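Local coordinates for protein Dot/Icm T4SS effector (Legionella pneumophila, PDB 6VVE) that acts as a type IV secretion effector kinase, activated by host inositol hexakisphosphate, and binds ADP with manganese, at residues I108-L119 with D205-D213. Numbering follows the deposited sequence.
With ADP (adenosine-5'-diphosphate), chain C.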
ATOM      1  N   ILE A 108       7.317  -3.259 -13.304  1.00 12.85           N
ATOM      2  CA  ILE A 108       6.552  -2.698 -12.198  1.00 13.27           C
ATOM      3  C   ILE A 108       5.092  -3.115 -12.302  1.00 10.59           C
ATOM      4  O   ILE A 108       4.477  -3.512 -11.307  1.00  9.86           O
ATOM      5  CB  ILE A 108       6.701  -1.163 -12.166  1.00 16.79           C
ATOM      6  CG1 ILE A 108       8.113  -0.782 -11.723  1.00 22.18           C
ATOM      7  CG2 ILE A 108       5.662  -0.548 -11.240  1.00 13.98           C
ATOM      8  CD1 ILE A 108       8.447   0.673 -11.937  1.00 26.64           C
ATOM      9  N   ASN A 109       4.514  -3.019 -13.503  1.00 11.23           N
ATOM     10  CA  ASN A 109       3.114  -3.386 -13.689  1.00 12.79           C
ATOM     11  C   ASN A 109       2.861  -4.830 -13.284  1.00 11.26           C
ATOM     12  O   ASN A 109       1.866  -5.129 -12.613  1.00 10.16           O
ATOM     13  CB  ASN A 109       2.696  -3.169 -15.146  1.00 12.80           C
ATOM     14  CG  ASN A 109       2.440  -1.699 -15.474  1.00 13.06           C
ATOM     15  OD1 ASN A 109       2.395  -0.845 -14.592  1.00 12.88           O
ATOM     16  ND2 ASN A 109       2.268  -1.411 -16.751  1.00 13.83           N
ATOM     17  N   LEU A 110       3.749  -5.740 -13.680  1.00 15.68           N
ATOM     18  CA  LEU A 110       3.582  -7.139 -13.304  1.00 14.69           C
ATOM     19  C   LEU A 110       3.577  -7.304 -11.786  1.00 12.39           C
ATOM     20  O   LEU A 110       2.770  -8.061 -11.235  1.00 10.58           O
ATOM     21  CB  LEU A 110       4.691  -7.984 -13.936  1.00 25.59           C
ATOM     22  CG  LEU A 110       4.465  -9.497 -13.954  1.00 35.41           C
ATOM     23  CD1 LEU A 110       5.193 -10.128 -15.142  1.00 44.09           C
ATOM     24  CD2 LEU A 110       4.918 -10.134 -12.664  1.00 32.19           C
ATOM     25  N   HIS A 111       4.473  -6.607 -11.092  1.00 14.86           N
ATOM     26  CA  HIS A 111       4.515  -6.718  -9.638  1.00 14.70           C
ATOM     27  C   HIS A 111       3.299  -6.067  -8.999  1.00 11.53           C
ATOM     28  O   HIS A 111       2.772  -6.580  -8.003  1.00 12.24           O
ATOM     29  CB  HIS A 111       5.808  -6.103  -9.101  1.00 16.91           C
ATOM     30  CG  HIS A 111       7.003  -6.988  -9.258  1.00 18.87           C
ATOM     31  ND1 HIS A 111       7.397  -7.888  -8.289  1.00 20.38           N
ATOM     32  CD2 HIS A 111       7.878  -7.127 -10.279  1.00 19.83           C
ATOM     33  CE1 HIS A 111       8.469  -8.536  -8.707  1.00 20.95           C
ATOM     34  NE2 HIS A 111       8.782  -8.093  -9.911  1.00 19.43           N
ATOM     35  N   ILE A 112       2.828  -4.949  -9.568  1.00 13.15           N
ATOM     36  CA  ILE A 112       1.634  -4.301  -9.036  1.00 12.13           C
ATOM     37  C   ILE A 112       0.423  -5.219  -9.173  1.00  9.64           C
ATOM     38  O   ILE A 112      -0.404  -5.321  -8.259  1.00  9.94           O
ATOM     39  CB  ILE A 112       1.394  -2.948  -9.730  1.00 14.88           C
ATOM     40  CG1 ILE A 112       2.453  -1.939  -9.275  1.00 19.11           C
ATOM     41  CG2 ILE A 112      -0.009  -2.453  -9.439  1.00 15.81           C
ATOM     42  CD1 ILE A 112       2.296  -0.548  -9.890  1.00 20.72           C
ATOM     43  N   ILE A 113       0.296  -5.897 -10.317  1.00 12.40           N
ATOM     44  CA  ILE A 113      -0.819  -6.818 -10.514  1.00 11.46           C
ATOM     45  C   ILE A 113      -0.769  -7.926  -9.469  1.00 11.54           C
ATOM     46  O   ILE A 113      -1.774  -8.242  -8.821  1.00 12.26           O
ATOM     47  CB  ILE A 113      -0.804  -7.384 -11.944  1.00 11.21           C
ATOM     48  CG1 ILE A 113      -1.104  -6.289 -12.966  1.00 11.43           C
ATOM     49  CG2 ILE A 113      -1.795  -8.526 -12.061  1.00 12.01           C
ATOM     50  CD1 ILE A 113      -0.692  -6.624 -14.373  1.00 14.91           C
ATOM     51  N   GLU A 114       0.406  -8.533  -9.288  1.00 10.23           N
ATOM     52  CA  GLU A 114       0.556  -9.560  -8.260  1.00 10.36           C
ATOM     53  C   GLU A 114       0.228  -8.999  -6.884  1.00 14.34           C
ATOM     54  O   GLU A 114      -0.426  -9.659  -6.070  1.00 10.00           O
ATOM     55  CB  GLU A 114       1.974 -10.123  -8.288  1.00 11.35           C
ATOM     56  CG  GLU A 114       2.321 -10.849  -9.585  1.00 12.35           C
ATOM     57  CD  GLU A 114       3.754 -11.327  -9.618  1.00 15.06           C
ATOM     58  OE1 GLU A 114       4.643 -10.589  -9.151  1.00 14.31           O
ATOM     59  OE2 GLU A 114       3.994 -12.461 -10.091  1.00 20.06           O
ATOM     60  N   GLN A 115       0.665  -7.768  -6.609  1.00 10.80           N
ATOM     61  CA  GLN A 115       0.386  -7.166  -5.309  1.00 13.07           C
ATOM     62  C   GLN A 115      -1.100  -6.877  -5.154  1.00 13.82           C
ATOM     63  O   GLN A 115      -1.658  -7.028  -4.062  1.00 10.41           O
ATOM     64  CB  GLN A 115       1.226  -5.900  -5.135  1.00 14.77           C
ATOM     65  CG  GLN A 115       2.722  -6.210  -4.987  1.00  8.64           C
ATOM     66  CD  GLN A 115       3.601  -4.995  -5.172  1.00 12.15           C
ATOM     67  OE1 GLN A 115       3.129  -3.856  -5.177  1.00 12.65           O
ATOM     68  NE2 GLN A 115       4.894  -5.230  -5.322  1.00 11.41           N
ATOM     69  N   GLN A 116      -1.758  -6.464  -6.238  1.00 12.23           N
ATOM     70  CA  GLN A 116      -3.208  -6.300  -6.202  1.00 10.18           C
ATOM     71  C   GLN A 116      -3.893  -7.611  -5.830  1.00 10.48           C
ATOM     72  O   GLN A 116      -4.837  -7.624  -5.029  1.00 10.85           O
ATOM     73  CB  GLN A 116      -3.710  -5.800  -7.553  1.00 12.40           C
ATOM     74  CG  GLN A 116      -5.165  -5.335  -7.555  1.00 16.79           C
ATOM     75  CD  GLN A 116      -5.313  -3.894  -7.082  1.00 14.88           C
ATOM     76  OE1 GLN A 116      -4.935  -3.551  -5.966  1.00 17.80           O
ATOM     77  NE2 GLN A 116      -5.848  -3.046  -7.944  1.00 14.31           N
ATOM     78  N   PHE A 117      -3.428  -8.729  -6.395  1.00  9.68           N
ATOM     79  CA  PHE A 117      -4.020 -10.019  -6.049  1.00 13.08           C
ATOM     80  C   PHE A 117      -3.785 -10.361  -4.582  1.00 10.44           C
ATOM     81  O   PHE A 117      -4.676 -10.891  -3.908  1.00 11.17           O
ATOM     82  CB  PHE A 117      -3.462 -11.130  -6.944  1.00 14.34           C
ATOM     83  CG  PHE A 117      -4.210 -11.289  -8.238  1.00 14.23           C
ATOM     84  CD1 PHE A 117      -5.395 -12.011  -8.279  1.00 19.73           C
ATOM     85  CD2 PHE A 117      -3.737 -10.714  -9.404  1.00 19.32           C
ATOM     86  CE1 PHE A 117      -6.092 -12.162  -9.464  1.00 13.50           C
ATOM     87  CE2 PHE A 117      -4.434 -10.849 -10.590  1.00 12.11           C
ATOM     88  CZ  PHE A 117      -5.614 -11.573 -10.622  1.00 13.13           C
ATOM     89  N   PHE A 118      -2.588 -10.070  -4.070  1.00 15.06           N
ATOM     90  CA  PHE A 118      -2.342 -10.239  -2.641  1.00 13.25           C
ATOM     91  C   PHE A 118      -3.356  -9.445  -1.827  1.00 13.19           C
ATOM     92  O   PHE A 118      -3.962  -9.969  -0.884  1.00 15.56           O
ATOM     93  CB  PHE A 118      -0.918  -9.801  -2.290  1.00 13.26           C
ATOM     94  CG  PHE A 118      -0.643  -9.780  -0.809  1.00 16.74           C
ATOM     95  CD1 PHE A 118      -0.975  -8.668  -0.039  1.00 17.86           C
ATOM     96  CD2 PHE A 118      -0.061 -10.870  -0.186  1.00 16.03           C
ATOM     97  CE1 PHE A 118      -0.738  -8.653   1.318  1.00 18.87           C
ATOM     98  CE2 PHE A 118       0.185 -10.855   1.180  1.00 15.84           C
ATOM     99  CZ  PHE A 118      -0.153  -9.748   1.927  1.00 18.44           C
ATOM    100  N   LEU A 119      -3.560  -8.170  -2.190  1.00 13.79           N
ATOM    101  CA  LEU A 119      -4.505  -7.336  -1.460  1.00 15.53           C
ATOM    102  C   LEU A 119      -5.907  -7.926  -1.503  1.00 19.58           C
ATOM    103  O   LEU A 119      -6.602  -7.967  -0.478  1.00 21.56           O
ATOM    104  CB  LEU A 119      -4.503  -5.916  -2.024  1.00 14.01           C
ATOM    105  CG  LEU A 119      -3.219  -5.113  -1.872  1.00 13.78           C
ATOM    106  CD1 LEU A 119      -3.370  -3.733  -2.554  1.00 14.72           C
ATOM    107  CD2 LEU A 119      -2.836  -4.952  -0.420  1.00 15.02           C
ATOM    108  N   ASP A 205       0.461   7.215  -3.735  1.00 14.41           N
ATOM    109  CA  ASP A 205       1.893   7.293  -4.040  1.00 13.21           C
ATOM    110  C   ASP A 205       2.507   5.899  -4.110  1.00 12.61           C
ATOM    111  O   ASP A 205       3.613   5.668  -3.614  1.00 15.97           O
ATOM    112  CB  ASP A 205       2.626   8.159  -3.016  1.00 15.11           C
ATOM    113  CG  ASP A 205       3.995   8.611  -3.503  1.00 18.02           C
ATOM    114  OD1 ASP A 205       4.246   8.580  -4.724  1.00 18.23           O
ATOM    115  OD2 ASP A 205       4.831   8.996  -2.661  1.00 22.62           O
ATOM    116  N   LEU A 206       1.781   4.964  -4.733  1.00 14.93           N
ATOM    117  CA  LEU A 206       2.236   3.587  -4.899  1.00 13.74           C
ATOM    118  C   LEU A 206       2.549   3.242  -6.352  1.00 15.29           C
ATOM    119  O   LEU A 206       2.484   2.064  -6.733  1.00 16.64           O
ATOM    120  CB  LEU A 206       1.183   2.627  -4.342  1.00 11.95           C
ATOM    121  CG  LEU A 206       0.975   2.602  -2.833  1.00 13.86           C
ATOM    122  CD1 LEU A 206      -0.263   1.794  -2.471  1.00 16.99           C
ATOM    123  CD2 LEU A 206       2.195   2.037  -2.127  1.00 13.91           C
ATOM    124  N   ASP A 207       2.886   4.238  -7.175  1.00 16.91           N
ATOM    125  CA  ASP A 207       3.074   3.975  -8.599  1.00 17.90           C
ATOM    126  C   ASP A 207       4.319   3.139  -8.879  1.00 16.84           C
ATOM    127  O   ASP A 207       4.502   2.687 -10.009  1.00 15.81           O
ATOM    128  CB  ASP A 207       3.142   5.289  -9.378  1.00 22.72           C
ATOM    129  CG  ASP A 207       4.109   6.289  -8.760  1.00 25.81           C
ATOM    130  OD1 ASP A 207       3.855   6.748  -7.616  1.00 25.83           O
ATOM    131  OD2 ASP A 207       5.112   6.610  -9.420  1.00 22.99           O
ATOM    132  N   GLY A 208       5.188   2.941  -7.897  1.00 17.72           N
ATOM    133  CA  GLY A 208       6.262   1.981  -8.000  1.00 15.54           C
ATOM    134  C   GLY A 208       5.946   0.629  -7.400  1.00 19.27           C
ATOM    135  O   GLY A 208       6.833  -0.231  -7.347  1.00 15.79           O
ATOM    136  N   GLY A 209       4.720   0.412  -6.945  1.00 18.00           N
ATOM    137  CA  GLY A 209       4.389  -0.794  -6.220  1.00 16.41           C
ATOM    138  C   GLY A 209       4.943  -0.759  -4.805  1.00 14.09           C
ATOM    139  O   GLY A 209       5.612   0.184  -4.377  1.00 13.67           O
ATOM    140  N   PHE A 210       4.644  -1.819  -4.062  1.00 12.95           N
ATOM    141  CA  PHE A 210       5.170  -1.929  -2.713  1.00 11.15           C
ATOM    142  C   PHE A 210       6.645  -2.321  -2.750  1.00 10.41           C
ATOM    143  O   PHE A 210       7.131  -2.919  -3.711  1.00 11.06           O
ATOM    144  CB  PHE A 210       4.390  -2.958  -1.896  1.00 10.63           C
ATOM    145  CG  PHE A 210       2.950  -2.609  -1.699  1.00 14.97           C
ATOM    146  CD1 PHE A 210       2.589  -1.538  -0.911  1.00 15.79           C
ATOM    147  CD2 PHE A 210       1.953  -3.372  -2.290  1.00 17.11           C
ATOM    148  CE1 PHE A 210       1.253  -1.223  -0.724  1.00 15.96           C
ATOM    149  CE2 PHE A 210       0.630  -3.061  -2.109  1.00 18.36           C
ATOM    150  CZ  PHE A 210       0.280  -1.982  -1.322  1.00 18.98           C
ATOM    151  N   ARG A 211       7.356  -1.964  -1.689  1.00  9.66           N
ATOM    152  CA  ARG A 211       8.703  -2.467  -1.489  1.00 11.65           C
ATOM    153  C   ARG A 211       8.651  -3.871  -0.904  1.00 11.60           C
ATOM    154  O   ARG A 211       7.662  -4.279  -0.280  1.00 11.07           O
ATOM    155  CB  ARG A 211       9.500  -1.540  -0.572  1.00 22.81           C
ATOM    156  CG  ARG A 211       9.911  -0.228  -1.224  1.00 37.82           C
ATOM    157  CD  ARG A 211      10.760   0.599  -0.268  1.00 54.67           C
ATOM    158  NE  ARG A 211      11.079   1.921  -0.803  1.00 67.58           N
ATOM    159  CZ  ARG A 211      11.703   2.874  -0.117  1.00 72.02           C
ATOM    160  NH1 ARG A 211      12.077   2.658   1.140  1.00 71.14           N
ATOM    161  NH2 ARG A 211      11.950   4.046  -0.688  1.00 73.89           N
ATOM    162  N   TYR A 212       9.735  -4.616  -1.119  1.00 10.62           N
ATOM    163  CA  TYR A 212       9.879  -5.957  -0.574  1.00 11.40           C
ATOM    164  C   TYR A 212      11.357  -6.305  -0.597  1.00 13.99           C
ATOM    165  O   TYR A 212      12.130  -5.736  -1.372  1.00 16.67           O
ATOM    166  CB  TYR A 212       9.056  -6.982  -1.368  1.00 14.72           C
ATOM    167  CG  TYR A 212       9.264  -6.893  -2.865  1.00 13.89           C
ATOM    168  CD1 TYR A 212      10.256  -7.622  -3.487  1.00 15.77           C
ATOM    169  CD2 TYR A 212       8.475  -6.060  -3.647  1.00 12.36           C
ATOM    170  CE1 TYR A 212      10.451  -7.540  -4.855  1.00 16.68           C
ATOM    171  CE2 TYR A 212       8.673  -5.966  -5.009  1.00 13.80           C
ATOM    172  CZ  TYR A 212       9.667  -6.698  -5.605  1.00 14.40           C
ATOM    173  OH  TYR A 212       9.860  -6.624  -6.968  1.00 19.31           O
ATOM    174  N   ASP A 213      11.740  -7.254   0.251  1.00 18.49           N
ATOM    175  CA  ASP A 213      13.140  -7.636   0.340  1.00 22.41           C
ATOM    176  C   ASP A 213      13.537  -8.496  -0.856  1.00 18.75           C
ATOM    177  O   ASP A 213      12.773  -9.360  -1.302  1.00 16.42           O
ATOM    178  CB  ASP A 213      13.417  -8.396   1.632  1.00 28.63           C
ATOM    179  CG  ASP A 213      14.908  -8.608   1.860  1.00 28.48           C
ATOM    180  OD1 ASP A 213      15.623  -7.600   2.090  1.00 29.04           O
ATOM    181  OD2 ASP A 213      15.355  -9.762   1.790  1.00 28.05           O
TER
HETATM  182  PB  ADP C 402       3.819  12.552  -3.512  1.00 42.09           P
HETATM  183  O1B ADP C 402       3.880  12.156  -2.050  1.00 46.20           O
HETATM  184  O2B ADP C 402       3.418  13.988  -3.729  1.00 44.22           O
HETATM  185  O3B ADP C 402       5.009  12.100  -4.339  1.00 40.27           O
HETATM  186  PA  ADP C 402       1.928  11.924  -5.539  1.00 30.41           P
HETATM  187  O1A ADP C 402       1.457  10.572  -6.006  1.00 22.11           O
HETATM  188  O2A ADP C 402       2.891  12.711  -6.387  1.00 25.59           O
HETATM  189  O3A ADP C 402       2.580  11.685  -4.086  1.00 32.42           O
HETATM  190  O5' ADP C 402       0.617  12.810  -5.295  1.00 27.55           O
HETATM  191  C5' ADP C 402       0.672  14.223  -5.198  1.00 30.51           C
HETATM  192  C4' ADP C 402      -0.711  14.762  -4.942  1.00 31.90           C
HETATM  193  O4' ADP C 402      -1.620  14.430  -6.010  1.00 30.81           O
HETATM  194  C3' ADP C 402      -1.348  14.220  -3.640  1.00 34.21           C
HETATM  195  O3' ADP C 402      -1.046  14.987  -2.505  1.00 33.35           O
HETATM  196  C2' ADP C 402      -2.855  14.238  -3.972  1.00 35.20           C
HETATM  197  O2' ADP C 402      -3.434  15.459  -3.553  1.00 36.91           O
HETATM  198  C1' ADP C 402      -2.921  14.104  -5.504  1.00 30.07           C
HETATM  199  N9  ADP C 402      -3.281  12.707  -5.817  1.00 24.95           N
HETATM  200  C8  ADP C 402      -2.400  11.701  -6.006  1.00 21.96           C
HETATM  201  N7  ADP C 402      -3.050  10.536  -6.263  1.00 18.47           N
HETATM  202  C5  ADP C 402      -4.367  10.803  -6.240  1.00 19.93           C
HETATM  203  C6  ADP C 402      -5.605  10.026  -6.434  1.00 19.64           C
HETATM  204  N6  ADP C 402      -5.539   8.711  -6.717  1.00 18.41           N
HETATM  205  N1  ADP C 402      -6.793  10.674  -6.328  1.00 24.51           N
HETATM  206  C2  ADP C 402      -6.861  11.996  -6.047  1.00 25.98           C
HETATM  207  N3  ADP C 402      -5.766  12.756  -5.861  1.00 25.77           N
HETATM  208  C4  ADP C 402      -4.518  12.232  -5.946  1.00 23.02           C
HETATM  209  O   HOH W   1       7.038  -3.131  -6.247  1.00 14.56           O
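Gln-115 joins the helix to the loop at Phe-210: its OE1 accepts a nearly straight hydrogen bond from Phe-210 N, 2.8 Å long. The donor is tilted 31° out of the carbonyl plane. Its NE2 donates to a water that in turn donates to the carbonyl oxygens of Gly-208 and Phe-210, so both ends of the amide are engaged and its rotation is fixed. The Gln-115 chain, extended beyond CG, slides along the Phe-210 ring, with CG at the ring edge, where Leu-119 CD1 also arrives, 4.1 Å from Phe-210 CE2. Gly-209, at a positive phi of 75°, brings its bare CA up to Gln-115 OE1 and within 3.8 Å of Ile-112 CG1, where a CB would be tight. Ile-108 CG2 lies 3.7 Å from Asp-207 O. In a kinase fold these would correspond to helix αC and the position of the DFG motif, here Asp-Leu-Asp; Asp-205 precedes a type I turn, Leu-206 to Gly-209, closed by Gly-209 N to Leu-206 O. Further along, Tyr-212 sets its hydroxyl tightly over one face of the His-111 imidazole, OH 3.1 Å from ND1. The two rings lie 16° from parallel but barely overlap. Beyond this shell, Phe-128 meets Phe-210 edge-to-face and Leu-172 of helix 159-174 touches both Leu-119 and Phe-210. Asp-207 OD1 forms a salt bridge with Lys-94, which also hydrogen-bonds ADP, while Trp-133 NE1 hydrogen-bonds to Asp-207 O.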